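Local coordinates for protein cytochrome c XoxG (PDB 6ONQ) that is a c-type cytochrome that binds one covalently attached heme and probably carries electrons in lanthanide-dependent methanol oxidation, at residues W82-G87 against L159-R164. Sequence-based numbering, arbitrary orientation.
Sequences WFTYSG and LYVYLR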
loop_
_atom_site.group_PDB
_atom_site.type_symbol
_atom_site.label_atom_id
_atom_site.label_comp_id
_atom_site.label_asym_id
_atom_site.label_seq_id
_atom_site.Cartn_x
_atom_site.Cartn_y
_atom_site.Cartn_z
ATOM N N TRP A 82 -6.124 -6.738 -5.369
ATOM C CA TRP A 82 -6.781 -6.949 -4.085
ATOM C C TRP A 82 -6.101 -6.158 -2.976
ATOM O O TRP A 82 -6.764 -5.470 -2.190
ATOM C CB TRP A 82 -6.804 -8.433 -3.736
ATOM C CG TRP A 82 -7.230 -8.638 -2.330
ATOM C CD1 TRP A 82 -6.449 -9.034 -1.284
ATOM C CD2 TRP A 82 -8.537 -8.423 -1.797
ATOM N NE1 TRP A 82 -7.192 -9.088 -0.131
ATOM C CE2 TRP A 82 -8.479 -8.715 -0.419
ATOM C CE3 TRP A 82 -9.754 -8.009 -2.350
ATOM C CZ2 TRP A 82 -9.591 -8.606 0.413
ATOM C CZ3 TRP A 82 -10.856 -7.905 -1.524
ATOM C CH2 TRP A 82 -10.768 -8.205 -0.158
ATOM N N PHE A 83 -4.774 -6.224 -2.905
ATOM C CA PHE A 83 -4.085 -5.657 -1.752
ATOM C C PHE A 83 -4.118 -4.136 -1.754
ATOM O O PHE A 83 -4.077 -3.524 -0.683
ATOM C CB PHE A 83 -2.657 -6.177 -1.687
ATOM C CG PHE A 83 -2.584 -7.609 -1.285
ATOM C CD1 PHE A 83 -2.923 -8.608 -2.181
ATOM C CD2 PHE A 83 -2.232 -7.961 0.003
ATOM C CE1 PHE A 83 -2.882 -9.934 -1.803
ATOM C CE2 PHE A 83 -2.189 -9.290 0.389
ATOM C CZ PHE A 83 -2.512 -10.273 -0.511
ATOM N N THR A 84 -4.215 -3.500 -2.918
ATOM C CA THR A 84 -4.450 -2.061 -2.899
ATOM C C THR A 84 -5.820 -1.756 -2.306
ATOM O O THR A 84 -5.953 -0.885 -1.438
ATOM C CB THR A 84 -4.317 -1.464 -4.298
ATOM O OG1 THR A 84 -2.998 -1.705 -4.806
ATOM C CG2 THR A 84 -4.553 0.033 -4.248
ATOM N N TYR A 85 -6.852 -2.479 -2.753
ATOM C CA TYR A 85 -8.187 -2.315 -2.179
ATOM C C TYR A 85 -8.166 -2.582 -0.677
ATOM O O TYR A 85 -8.568 -1.728 0.124
ATOM C CB TYR A 85 -9.180 -3.244 -2.894
ATOM C CG TYR A 85 -10.554 -3.335 -2.252
ATOM C CD1 TYR A 85 -11.530 -2.371 -2.499
ATOM C CD2 TYR A 85 -10.876 -4.390 -1.404
ATOM C CE1 TYR A 85 -12.786 -2.454 -1.911
ATOM C CE2 TYR A 85 -12.129 -4.480 -0.811
ATOM C CZ TYR A 85 -13.079 -3.511 -1.068
ATOM O OH TYR A 85 -14.323 -3.602 -0.479
ATOM N N SER A 86 -7.663 -3.751 -0.278
ATOM C CA SER A 86 -7.668 -4.125 1.131
ATOM C C SER A 86 -6.858 -3.145 1.974
ATOM O O SER A 86 -7.282 -2.758 3.071
ATOM C CB SER A 86 -7.133 -5.546 1.288
ATOM O OG SER A 86 -6.941 -5.863 2.652
ATOM N N GLY A 87 -5.691 -2.728 1.473
ATOM C CA GLY A 87 -4.851 -1.803 2.215
ATOM C C GLY A 87 -5.473 -0.437 2.422
ATOM O O GLY A 87 -5.235 0.198 3.453
ATOM N N LEU A 159 -1.104 -2.569 3.592
ATOM C CA LEU A 159 -0.826 -1.158 3.823
ATOM C C LEU A 159 0.329 -0.671 2.959
ATOM O O LEU A 159 0.271 0.435 2.407
ATOM C CB LEU A 159 -0.540 -0.928 5.302
ATOM C CG LEU A 159 -1.775 -1.205 6.167
ATOM C CD1 LEU A 159 -1.397 -1.550 7.600
ATOM C CD2 LEU A 159 -2.711 -0.009 6.119
ATOM N N TYR A 160 1.377 -1.496 2.812
ATOM C CA TYR A 160 2.525 -1.127 1.986
ATOM C C TYR A 160 2.118 -0.929 0.535
ATOM O O TYR A 160 2.450 0.088 -0.084
ATOM C CB TYR A 160 3.616 -2.192 2.090
ATOM C CG TYR A 160 4.843 -1.857 1.274
ATOM C CD1 TYR A 160 5.687 -0.815 1.650
ATOM C CD2 TYR A 160 5.151 -2.562 0.112
ATOM C CE1 TYR A 160 6.805 -0.492 0.900
ATOM C CE2 TYR A 160 6.275 -2.244 -0.645
ATOM C CZ TYR A 160 7.093 -1.206 -0.241
ATOM O OH TYR A 160 8.209 -0.873 -0.972
ATOM N N VAL A 161 1.385 -1.892 -0.022
ATOM C CA VAL A 161 0.985 -1.832 -1.426
ATOM C C VAL A 161 0.173 -0.571 -1.706
ATOM O O VAL A 161 0.485 0.201 -2.618
ATOM C CB VAL A 161 0.207 -3.102 -1.800
ATOM C CG1 VAL A 161 -0.447 -2.940 -3.134
ATOM C CG2 VAL A 161 1.142 -4.293 -1.808
ATOM N N TYR A 162 -0.882 -0.347 -0.929
ATOM C CA TYR A 162 -1.713 0.838 -1.117
ATOM C C TYR A 162 -0.895 2.129 -0.997
ATOM O O TYR A 162 -0.985 3.025 -1.843
ATOM C CB TYR A 162 -2.854 0.821 -0.093
ATOM C CG TYR A 162 -3.528 2.152 0.035
ATOM C CD1 TYR A 162 -4.230 2.684 -1.025
ATOM C CD2 TYR A 162 -3.431 2.898 1.198
ATOM C CE1 TYR A 162 -4.823 3.902 -0.933
ATOM C CE2 TYR A 162 -4.037 4.127 1.293
ATOM C CZ TYR A 162 -4.730 4.619 0.219
ATOM O OH TYR A 162 -5.349 5.844 0.278
ATOM N N LEU A 163 -0.100 2.255 0.065
ATOM C CA LEU A 163 0.666 3.482 0.225
ATOM C C LEU A 163 1.780 3.593 -0.814
ATOM O O LEU A 163 2.224 4.701 -1.129
ATOM C CB LEU A 163 1.238 3.554 1.631
ATOM C CG LEU A 163 0.326 3.845 2.815
ATOM C CD1 LEU A 163 1.083 3.564 4.111
ATOM C CD2 LEU A 163 -0.179 5.286 2.759
ATOM N N ARG A 164 2.242 2.462 -1.353
ATOM C CA ARG A 164 3.152 2.504 -2.488
ATOM C C ARG A 164 2.460 3.059 -3.723
ATOM O O ARG A 164 3.050 3.848 -4.472
ATOM C CB ARG A 164 3.693 1.112 -2.779
ATOM C CG ARG A 164 5.175 1.088 -3.019
ATOM C CD ARG A 164 5.612 -0.215 -3.652
ATOM N NE ARG A 164 6.840 0.006 -4.403
ATOM C CZ ARG A 164 7.672 -0.946 -4.799
ATOM N NH1 ARG A 164 7.419 -2.218 -4.521
ATOM N NH2 ARG A 164 8.764 -0.614 -5.475
#
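Gly87 and Thr84 of helix 82-94 meet Tyr162, Val161 and Leu159 of helix 156-167 at the crossed first and last helices of the cytochrome c core; in this chain a further helix, 184-193, follows. The crossing is close to perpendicular, at -95°, and the local axes come within 7.3 Å. The close approach is consistent with a glycine at the crossing: Gly87 CA lies 4.4 Å from Leu159 CA.

Backbone against side chain is the main theme. Tyr162 CB settles on the turn from Thr84 to Gly87, 3.8 Å from Gly87 C and at a similar distance from Thr84 O. With CG anti to the backbone N (chi1 165°), the root of the tyrosine ring (CG, CD1, CD2) lies beside this turn and the rest leads off from it; both carbonyl oxygens, Thr84 O and Gly87 O, approach the ring obliquely. Thr84 CG2 touches the ring at CD1, the two side chains crossing at about a right angle.

Apolar packing continues on the other flank. Val161 points toward helix 82-94 and brings CG1 against Phe83 CB, 4.2 Å away, and against Thr84 OG1. Phe71 of strand 69-74 adds to this packing, touching both Thr84 and Val161. The threonine hydroxyl is hydrogen-bonded to Asp81, just ahead of the helix, and offers the valine methyl only van der Waals contact.

Toward the heme, Leu159 links the crossing to the cofactor site: its side chain is about 4 Å from that of the heme-bound Cys95 and about 5 Å from heme c, while its CD2 methyl rests 3.7 Å from Gly87 O.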